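Local coordinates for C2 domain protein (Scophthalmus maximus, PDB 3W57), which binds calcium ions through the loops of a C2 domain and may have wide-pore channel activity, at residues D43-V48 and E87-D92; L24-L29 and E71-F76. All coordinates share one frame; numbering follows the deposited sequence.

Contact 1 of 2, residues D43-V48 and E87-D92; sequences DGYVKV and EVHDED. With CA (calcium ion), chain C; CA (calcium ion), chain D; CA (calcium ion), chain E.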
ATOM      1  N   ASP A  43      -7.835   4.172  11.104  1.00  5.06           N
ATOM      2  CA  ASP A  43      -7.220   2.890  11.448  1.00  4.70           C
ATOM      3  C   ASP A  43      -6.767   2.209  10.165  1.00  7.64           C
ATOM      4  O   ASP A  43      -7.404   1.278   9.665  1.00  6.35           O
ATOM      5  CB  ASP A  43      -8.264   2.064  12.188  1.00  7.30           C
ATOM      6  CG  ASP A  43      -8.972   2.890  13.231  1.00  6.70           C
ATOM      7  OD1 ASP A  43      -8.307   3.221  14.233  1.00  7.47           O
ATOM      8  OD2 ASP A  43     -10.150   3.265  13.039  1.00  6.17           O
ATOM      9  N   GLY A  44      -5.651   2.690   9.628  1.00  5.16           N
ATOM     10  CA  GLY A  44      -5.248   2.315   8.281  1.00  4.96           C
ATOM     11  C   GLY A  44      -4.576   0.963   8.134  1.00  6.28           C
ATOM     12  O   GLY A  44      -3.878   0.487   9.036  1.00  4.73           O
ATOM     13  N   TYR A  45      -4.778   0.359   6.970  1.00  5.31           N
ATOM     14  CA  TYR A  45      -3.997  -0.806   6.537  1.00  4.98           C
ATOM     15  C   TYR A  45      -3.879  -0.753   5.020  1.00  6.02           C
ATOM     16  O   TYR A  45      -4.627  -0.015   4.366  1.00  6.73           O
ATOM     17  CB  TYR A  45      -4.605  -2.136   7.016  1.00  4.89           C
ATOM     18  CG  TYR A  45      -5.937  -2.533   6.415  1.00  7.05           C
ATOM     19  CD1 TYR A  45      -6.001  -3.405   5.337  1.00  8.21           C
ATOM     20  CD2 TYR A  45      -7.136  -2.035   6.935  1.00  5.07           C
ATOM     21  CE1 TYR A  45      -7.241  -3.785   4.796  1.00  9.80           C
ATOM     22  CE2 TYR A  45      -8.370  -2.401   6.398  1.00  6.32           C
ATOM     23  CZ  TYR A  45      -8.412  -3.276   5.330  1.00 11.51           C
ATOM     24  OH  TYR A  45      -9.634  -3.667   4.794  1.00  9.86           O
ATOM     25  N   VAL A  46      -2.920  -1.491   4.466  1.00  5.82           N
ATOM     26  CA  VAL A  46      -2.694  -1.459   3.028  1.00  4.69           C
ATOM     27  C   VAL A  46      -2.852  -2.860   2.458  1.00  6.74           C
ATOM     28  O   VAL A  46      -2.309  -3.820   3.003  1.00  6.79           O
ATOM     29  CB  VAL A  46      -1.278  -0.944   2.691  1.00  4.92           C
ATOM     30  CG1 VAL A  46      -1.085  -0.878   1.181  1.00  6.67           C
ATOM     31  CG2 VAL A  46      -1.036   0.427   3.326  1.00  6.21           C
ATOM     32  N   LYS A  47      -3.607  -2.982   1.370  1.00  5.69           N
ATOM     33  CA  LYS A  47      -3.688  -4.251   0.631  1.00  6.00           C
ATOM     34  C   LYS A  47      -2.815  -4.117  -0.604  1.00  7.59           C
ATOM     35  O   LYS A  47      -2.778  -3.052  -1.220  1.00  9.43           O
ATOM     36  CB  LYS A  47      -5.116  -4.552   0.178  1.00  9.98           C
ATOM     37  CG  LYS A  47      -6.166  -4.666   1.269  1.00 11.96           C
ATOM     38  CD  LYS A  47      -7.470  -5.190   0.627  1.00 15.35           C
ATOM     39  CE  LYS A  47      -8.655  -5.116   1.569  1.00 16.60           C
ATOM     40  NZ  LYS A  47      -9.894  -5.613   0.881  1.00 22.62           N
ATOM     41  N   VAL A  48      -2.132  -5.201  -0.971  1.00  7.00           N
ATOM     42  CA  VAL A  48      -1.108  -5.174  -2.017  1.00  7.29           C
ATOM     43  C   VAL A  48      -1.399  -6.207  -3.106  1.00 10.07           C
ATOM     44  O   VAL A  48      -1.631  -7.377  -2.800  1.00  8.87           O
ATOM     45  CB  VAL A  48       0.284  -5.474  -1.436  1.00  8.87           C
ATOM     46  CG1 VAL A  48       1.343  -5.410  -2.517  1.00  7.61           C
ATOM     47  CG2 VAL A  48       0.604  -4.498  -0.293  1.00  8.88           C
ATOM     48  N   GLU A  87      -3.747  -0.439  -2.043  1.00  6.86           N
ATOM     49  CA  GLU A  87      -5.033   0.080  -1.581  1.00  6.64           C
ATOM     50  C   GLU A  87      -4.921   0.454  -0.107  1.00  7.19           C
ATOM     51  O   GLU A  87      -4.580  -0.386   0.722  1.00  8.31           O
ATOM     52  CB  GLU A  87      -6.127  -0.980  -1.738  1.00  8.13           C
ATOM     53  CG  GLU A  87      -6.367  -1.444  -3.174  1.00 11.13           C
ATOM     54  CD  GLU A  87      -7.485  -2.475  -3.260  1.00 11.08           C
ATOM     55  OE1 GLU A  87      -7.964  -2.910  -2.187  1.00 10.05           O
ATOM     56  OE2 GLU A  87      -7.887  -2.836  -4.394  1.00 12.61           O
ATOM     57  N   VAL A  88      -5.202   1.708   0.220  1.00  5.88           N
ATOM     58  CA  VAL A  88      -5.191   2.124   1.616  1.00  6.77           C
ATOM     59  C   VAL A  88      -6.614   2.152   2.146  1.00  6.77           C
ATOM     60  O   VAL A  88      -7.458   2.909   1.644  1.00  6.39           O
ATOM     61  CB  VAL A  88      -4.555   3.511   1.786  1.00  5.43           C
ATOM     62  CG1 VAL A  88      -4.516   3.911   3.256  1.00  5.45           C
ATOM     63  CG2 VAL A  88      -3.160   3.499   1.191  1.00  5.02           C
ATOM     64  N   HIS A  89      -6.887   1.311   3.145  1.00  6.65           N
ATOM     65  CA  HIS A  89      -8.230   1.195   3.707  1.00  6.33           C
ATOM     66  C   HIS A  89      -8.231   1.631   5.159  1.00  5.01           C
ATOM     67  O   HIS A  89      -7.210   1.541   5.836  1.00  7.15           O
ATOM     68  CB  HIS A  89      -8.714  -0.259   3.697  1.00  7.61           C
ATOM     69  CG  HIS A  89      -8.859  -0.868   2.335  1.00  6.43           C
ATOM     70  ND1 HIS A  89     -10.089  -1.141   1.777  1.00  9.21           N
ATOM     71  CD2 HIS A  89      -7.932  -1.298   1.443  1.00  8.50           C
ATOM     72  CE1 HIS A  89      -9.914  -1.703   0.590  1.00  9.02           C
ATOM     73  NE2 HIS A  89      -8.614  -1.803   0.361  1.00  8.19           N
ATOM     74  N   ASP A  90      -9.393   2.075   5.629  1.00  6.06           N
ATOM     75  CA  ASP A  90      -9.646   2.250   7.058  1.00  6.03           C
ATOM     76  C   ASP A  90     -10.435   1.048   7.568  1.00  7.70           C
ATOM     77  O   ASP A  90     -11.506   0.743   7.029  1.00  7.04           O
ATOM     78  CB  ASP A  90     -10.477   3.504   7.295  1.00  5.90           C
ATOM     79  CG  ASP A  90     -11.003   3.589   8.714  1.00  8.73           C
ATOM     80  OD1 ASP A  90     -10.200   3.509   9.661  1.00  5.78           O
ATOM     81  OD2 ASP A  90     -12.239   3.671   8.898  1.00  9.16           O
ATOM     82  N   GLU A  91      -9.931   0.373   8.604  1.00  5.47           N
ATOM     83  CA  GLU A  91     -10.704  -0.696   9.223  1.00  6.23           C
ATOM     84  C   GLU A  91     -11.848  -0.125  10.057  1.00  8.09           C
ATOM     85  O   GLU A  91     -11.641   0.780  10.867  1.00  8.97           O
ATOM     86  CB  GLU A  91      -9.817  -1.571  10.117  1.00  8.47           C
ATOM     87  CG  GLU A  91     -10.545  -2.796  10.646  1.00 10.83           C
ATOM     88  CD  GLU A  91      -9.793  -3.517  11.751  1.00 11.45           C
ATOM     89  OE1 GLU A  91      -9.450  -4.703  11.557  1.00 16.44           O
ATOM     90  OE2 GLU A  91      -9.567  -2.910  12.819  1.00 12.98           O
ATOM     91  N   ASP A  92     -13.046  -0.651   9.847  1.00  8.07           N
ATOM     92  CA  ASP A  92     -14.213  -0.308  10.655  1.00  7.82           C
ATOM     93  C   ASP A  92     -14.971  -1.573  11.042  1.00  9.21           C
ATOM     94  O   ASP A  92     -14.721  -2.658  10.500  1.00  7.47           O
ATOM     95  CB  ASP A  92     -15.151   0.583   9.866  1.00  9.91           C
ATOM     96  CG  ASP A  92     -14.806   2.051   9.968  1.00 11.86           C
ATOM     97  OD1 ASP A  92     -14.328   2.517  11.027  1.00 10.38           O
ATOM     98  OD2 ASP A  92     -15.059   2.733   8.966  1.00 12.60           O
TER
HETATM   99 CA    CA C 201     -11.969   3.048  11.407  1.00  6.29          CA
HETATM  100 CA    CA D 202     -14.368   4.874   8.258  1.00  8.32          CA
HETATM  101 CA    CA E 203      -9.970   4.766  15.154  1.00  7.97          CA
HETATM  102  O   HOH W   1     -10.119  -4.540  -1.936  1.00 18.26           O
HETATM  103  O   HOH W   2     -12.867   2.298  13.708  1.00 11.26           O
HETATM  104  O   HOH W   3     -12.796   5.951   6.660  1.00  9.30           O
HETATM  105  O   HOH W   4     -15.296   7.148   7.705  1.00 11.52           O
HETATM  106  O   HOH W   5     -16.852   5.080   9.009  1.00 12.28           O
HETATM  107  O   HOH W   6     -11.006   2.722  16.047  1.00 12.60           O

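Contact 2 of 2, residues L24-L29 and E71-F76; sequences LRLYNL and EEFSHF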
ATOM      1  N   LEU A  24       9.633  -9.472  -6.950  1.00 12.07           N
ATOM      2  CA  LEU A  24       9.212  -8.151  -6.500  1.00 11.83           C
ATOM      3  C   LEU A  24       9.213  -8.094  -4.975  1.00 12.40           C
ATOM      4  O   LEU A  24       8.736  -9.007  -4.309  1.00 13.15           O
ATOM      5  CB  LEU A  24       7.824  -7.817  -7.048  1.00 11.25           C
ATOM      6  CG  LEU A  24       7.142  -6.544  -6.513  1.00 12.78           C
ATOM      7  CD1 LEU A  24       7.817  -5.281  -7.034  1.00 10.59           C
ATOM      8  CD2 LEU A  24       5.676  -6.524  -6.850  1.00 13.33           C
ATOM      9  N   ARG A  25       9.751  -7.013  -4.424  1.00  8.49           N
ATOM     10  CA  ARG A  25       9.706  -6.804  -2.987  1.00  9.94           C
ATOM     11  C   ARG A  25       9.141  -5.420  -2.761  1.00  9.11           C
ATOM     12  O   ARG A  25       9.659  -4.458  -3.315  1.00 10.40           O
ATOM     13  CB  ARG A  25      11.102  -6.890  -2.385  1.00 12.18           C
ATOM     14  CG  ARG A  25      11.113  -6.681  -0.890  1.00 11.68           C
ATOM     15  CD  ARG A  25      12.530  -6.694  -0.343  1.00 14.53           C
ATOM     16  NE  ARG A  25      12.547  -6.323   1.068  1.00 20.84           N
ATOM     17  CZ  ARG A  25      13.297  -5.345   1.564  1.00 14.39           C
ATOM     18  NH1 ARG A  25      14.099  -4.664   0.761  1.00 14.99           N
ATOM     19  NH2 ARG A  25      13.257  -5.060   2.866  1.00 15.25           N
ATOM     20  N   LEU A  26       8.082  -5.330  -1.961  1.00  8.65           N
ATOM     21  CA  LEU A  26       7.375  -4.067  -1.718  1.00  8.63           C
ATOM     22  C   LEU A  26       7.496  -3.757  -0.231  1.00  8.98           C
ATOM     23  O   LEU A  26       7.158  -4.591   0.605  1.00 10.13           O
ATOM     24  CB  LEU A  26       5.897  -4.212  -2.131  1.00  8.92           C
ATOM     25  CG  LEU A  26       4.909  -3.035  -2.078  1.00 14.22           C
ATOM     26  CD1 LEU A  26       4.361  -2.814  -0.681  1.00 14.26           C
ATOM     27  CD2 LEU A  26       5.542  -1.748  -2.620  1.00 10.19           C
ATOM     28  N   TYR A  27       8.002  -2.574   0.105  1.00  8.70           N
ATOM     29  CA  TYR A  27       8.365  -2.304   1.495  1.00  9.63           C
ATOM     30  C   TYR A  27       8.338  -0.823   1.856  1.00  9.00           C
ATOM     31  O   TYR A  27       8.114   0.030   0.996  1.00  7.71           O
ATOM     32  CB  TYR A  27       9.738  -2.917   1.816  1.00  8.89           C
ATOM     33  CG  TYR A  27      10.876  -2.553   0.874  1.00  9.33           C
ATOM     34  CD1 TYR A  27      11.923  -1.735   1.296  1.00 14.16           C
ATOM     35  CD2 TYR A  27      10.929  -3.061  -0.423  1.00  8.95           C
ATOM     36  CE1 TYR A  27      12.976  -1.415   0.450  1.00 12.49           C
ATOM     37  CE2 TYR A  27      11.990  -2.748  -1.280  1.00 11.09           C
ATOM     38  CZ  TYR A  27      13.005  -1.925  -0.835  1.00 12.71           C
ATOM     39  OH  TYR A  27      14.057  -1.615  -1.675  1.00 13.80           O
ATOM     40  N   ASN A  28       8.560  -0.523   3.133  1.00  8.86           N
ATOM     41  CA  ASN A  28       8.581   0.866   3.616  1.00  8.41           C
ATOM     42  C   ASN A  28       7.313   1.664   3.340  1.00  6.23           C
ATOM     43  O   ASN A  28       7.379   2.832   2.952  1.00  8.10           O
ATOM     44  CB  ASN A  28       9.832   1.611   3.133  1.00  8.58           C
ATOM     45  CG  ASN A  28      11.081   1.099   3.808  1.00 14.73           C
ATOM     46  OD1 ASN A  28      11.002   0.216   4.662  1.00 19.97           O
ATOM     47  ND2 ASN A  28      12.235   1.626   3.425  1.00 22.45           N
ATOM     48  N   LEU A  29       6.168   1.022   3.545  1.00  5.80           N
ATOM     49  CA  LEU A  29       4.872   1.708   3.443  1.00  6.20           C
ATOM     50  C   LEU A  29       4.660   2.700   4.568  1.00  5.44           C
ATOM     51  O   LEU A  29       4.897   2.403   5.741  1.00  7.05           O
ATOM     52  CB  LEU A  29       3.706   0.707   3.449  1.00  6.49           C
ATOM     53  CG  LEU A  29       3.649  -0.223   2.235  1.00  8.47           C
ATOM     54  CD1 LEU A  29       2.859  -1.475   2.598  1.00 10.77           C
ATOM     55  CD2 LEU A  29       3.033   0.472   1.031  1.00  9.54           C
ATOM     56  N   GLU A  71       5.608  -4.228   7.889  1.00  7.85           N
ATOM     57  CA  GLU A  71       5.425  -5.372   6.992  1.00  7.93           C
ATOM     58  C   GLU A  71       6.066  -5.174   5.620  1.00 10.19           C
ATOM     59  O   GLU A  71       6.191  -4.046   5.127  1.00 11.64           O
ATOM     60  CB  GLU A  71       3.936  -5.704   6.810  1.00  9.80           C
ATOM     61  CG  GLU A  71       3.253  -6.283   8.037  1.00  9.73           C
ATOM     62  CD  GLU A  71       2.638  -5.224   8.924  1.00 10.29           C
ATOM     63  OE1 GLU A  71       2.956  -4.023   8.759  1.00 10.68           O
ATOM     64  OE2 GLU A  71       1.841  -5.594   9.792  1.00  9.61           O
ATOM     65  N   GLU A  72       6.492  -6.271   5.004  1.00  7.61           N
ATOM     66  CA  GLU A  72       6.866  -6.224   3.602  1.00  9.61           C
ATOM     67  C   GLU A  72       6.245  -7.375   2.817  1.00  9.38           C
ATOM     68  O   GLU A  72       5.756  -8.359   3.392  1.00  9.37           O
ATOM     69  CB  GLU A  72       8.376  -6.207   3.434  1.00 12.60           C
ATOM     70  CG  GLU A  72       9.060  -7.417   3.973  1.00 17.44           C
ATOM     71  CD  GLU A  72      10.553  -7.356   3.719  1.00 22.48           C
ATOM     72  OE1 GLU A  72      11.024  -8.063   2.806  1.00 24.26           O
ATOM     73  OE2 GLU A  72      11.240  -6.582   4.425  1.00 24.19           O
ATOM     74  N   PHE A  73       6.246  -7.237   1.499  1.00  8.35           N
ATOM     75  CA  PHE A  73       5.549  -8.196   0.646  1.00 11.16           C
ATOM     76  C   PHE A  73       6.448  -8.606  -0.497  1.00 10.26           C
ATOM     77  O   PHE A  73       7.126  -7.770  -1.091  1.00  9.98           O
ATOM     78  CB  PHE A  73       4.232  -7.594   0.150  1.00 11.14           C
ATOM     79  CG  PHE A  73       3.356  -7.104   1.267  1.00  7.98           C
ATOM     80  CD1 PHE A  73       2.347  -7.899   1.780  1.00 11.61           C
ATOM     81  CD2 PHE A  73       3.592  -5.870   1.850  1.00  8.81           C
ATOM     82  CE1 PHE A  73       1.556  -7.448   2.842  1.00  9.61           C
ATOM     83  CE2 PHE A  73       2.820  -5.416   2.914  1.00  8.14           C
ATOM     84  CZ  PHE A  73       1.803  -6.202   3.409  1.00  9.28           C
ATOM     85  N   SER A  74       6.489  -9.910  -0.758  1.00 14.39           N
ATOM     86  CA  SER A  74       7.260 -10.451  -1.861  1.00 15.40           C
ATOM     87  C   SER A  74       6.388 -11.215  -2.854  1.00 18.68           C
ATOM     88  O   SER A  74       5.369 -11.806  -2.497  1.00 19.49           O
ATOM     89  CB  SER A  74       8.369 -11.354  -1.332  1.00 21.65           C
ATOM     90  OG  SER A  74       9.436 -10.573  -0.827  1.00 24.95           O
ATOM     91  N   HIS A  75       6.803 -11.199  -4.112  1.00 13.83           N
ATOM     92  CA  HIS A  75       6.125 -11.962  -5.145  1.00 14.28           C
ATOM     93  C   HIS A  75       7.226 -12.491  -6.038  1.00 13.20           C
ATOM     94  O   HIS A  75       7.915 -11.713  -6.690  1.00  9.36           O
ATOM     95  CB  HIS A  75       5.203 -11.031  -5.919  1.00 13.06           C
ATOM     96  CG  HIS A  75       4.411 -11.698  -6.998  1.00 13.64           C
ATOM     97  ND1 HIS A  75       3.794 -12.922  -6.831  1.00 12.79           N
ATOM     98  CD2 HIS A  75       4.108 -11.293  -8.254  1.00 15.32           C
ATOM     99  CE1 HIS A  75       3.157 -13.243  -7.941  1.00 12.88           C
ATOM    100  NE2 HIS A  75       3.330 -12.273  -8.819  1.00 14.42           N
ATOM    101  N   PHE A  76       7.399 -13.811  -6.066  1.00 14.09           N
ATOM    102  CA  PHE A  76       8.539 -14.387  -6.772  1.00 14.23           C
ATOM    103  C   PHE A  76       8.222 -14.757  -8.207  1.00 14.85           C
ATOM    104  O   PHE A  76       9.056 -15.353  -8.892  1.00 17.71           O
ATOM    105  CB  PHE A  76       9.050 -15.625  -6.037  1.00 13.84           C
ATOM    106  CG  PHE A  76       9.341 -15.384  -4.594  1.00 18.69           C
ATOM    107  CD1 PHE A  76      10.321 -14.481  -4.215  1.00 21.14           C
ATOM    108  CD2 PHE A  76       8.636 -16.059  -3.608  1.00 23.44           C
ATOM    109  CE1 PHE A  76      10.586 -14.244  -2.880  1.00 23.07           C
ATOM    110  CE2 PHE A  76       8.900 -15.829  -2.267  1.00 28.99           C
ATOM    111  CZ  PHE A  76       9.880 -14.916  -1.908  1.00 27.92           C
TER
HETATM  112  O   HOH W   7       8.684  -2.584   5.273  1.00 11.11           O
HETATM  113  O   HOH W   8       5.706  -1.382   4.964  1.00  7.54           O

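Contact 1 of 2, residues D43-V48 and E87-D92
Tyr45 and His89 form an antiparallel hydrogen-bonded pair, exchanging N-H...O bonds both ways; Lys47 and Glu87 repeat the exchange two residues on. Between these pairs Val46 faces Val88 on the other side of the sheet. Asp43 O extends the ladder beyond the strand, accepting from Glu91 N at 2.9 Å.

Two CH-pi contacts follow one another. His89 CB sits over one face of the Tyr45 ring, 3.8 Å from its centroid. With CG between backbone N and carbonyl carbon (chi1 68°), the tyrosine ring leans over its partner strand, and its OH bonds to Asp96. Lys47 CE lies over a face of the imidazole, 3.8 Å from the His89 centroid.

One in-plane bond probably limits the turning of that imidazole: His89 NE2 donates to Glu87 OE1 at 2.9 Å. A water links that oxygen to Lys47 NZ, and Glu87 OE2 forms a salt bridge with Arg85.

Asp90 OD1, a ligand of the central calcium, accepts from Asp43 N at 2.8 Å. Asp43, Asp90 and Asp92 each bridge two of three calcium ions; Glu91 O binds the central one, and Asp37, Ile41, Asn63, Asp97 and waters complete the cluster, the aspartate-rich calcium site in the loops of a C2 domain.

Contact 2 of 2, residues L24-L29 and E71-F76
The guanidinium of Arg25 has the Tyr27 ring over one face, with Tyr27 CG 3.7 Å above its centre, and the carboxylate of Glu72 at its edge. Seen from the tyrosine, Arg25 NH1 stands 3.3 Å above the middle of one ring face, while the OH at the far end of the ring is bonded to Thr128. The Phe73 ring has Leu26 O near its plane at the edge.

Arg25 takes hold of Glu72 side-on, NE bonding to OE1 at 2.9 Å and NH2 to OE2 at 3.0 Å. Both bonds are nearly straight and lie in the guanidinium plane, yet they meet the carboxylate from above its own plane, the two groups being turned 45° apart. Glu72 CG lies between its backbone N and carbonyl carbon (chi1 62°), and the extended chain beyond carries the acid across to the arginine. An alanine in place of Arg25 would lose both bonds and is likely to leave the Glu72 carboxylate without its mate and one face of Tyr27 without its cover.

Opposite this charged face, Leu26 CD1 touches Phe73 CD2 at 4.0 Å, the side chains lying side by side, and Leu29 CD1 meets Phe73 CE2 at 4.0 Å.

Backbone bonds pair Leu24 with His75 and Leu26 with Phe73 in antiparallel fashion. Before Phe73, at Glu71, the direct ladder gives way to water: two molecules link Glu71 O to the backbone N of Asn28 and of Leu29. The chemistry thus divides by face: charge pairing outside, hydrocarbon packing turned toward Val48 of the other sheet in the C2 sandwich.

How the contacts relate
From the N terminus the chain first lays down 24-29, then crosses to the other sheet at 43-48. Returning to the first sheet at 71-76, it closes the loop of contact 2; the next strand goes back to reach 87-92 and closes that of contact 1. The segments alternate, and the two closures cross. Each contact joins neighbouring strands of a different four-stranded antiparallel sheet, and the two sheets face each other as a beta-sandwich. Although their centres are about 16 Å apart, the contacts meet in the core: Val48 CG2 packs on Phe73 CD2 at 3.9 Å, and Val46 CB approaches Leu29 CD1. Contact 1 runs on into the calcium-binding loops; contact 2 lies away from them.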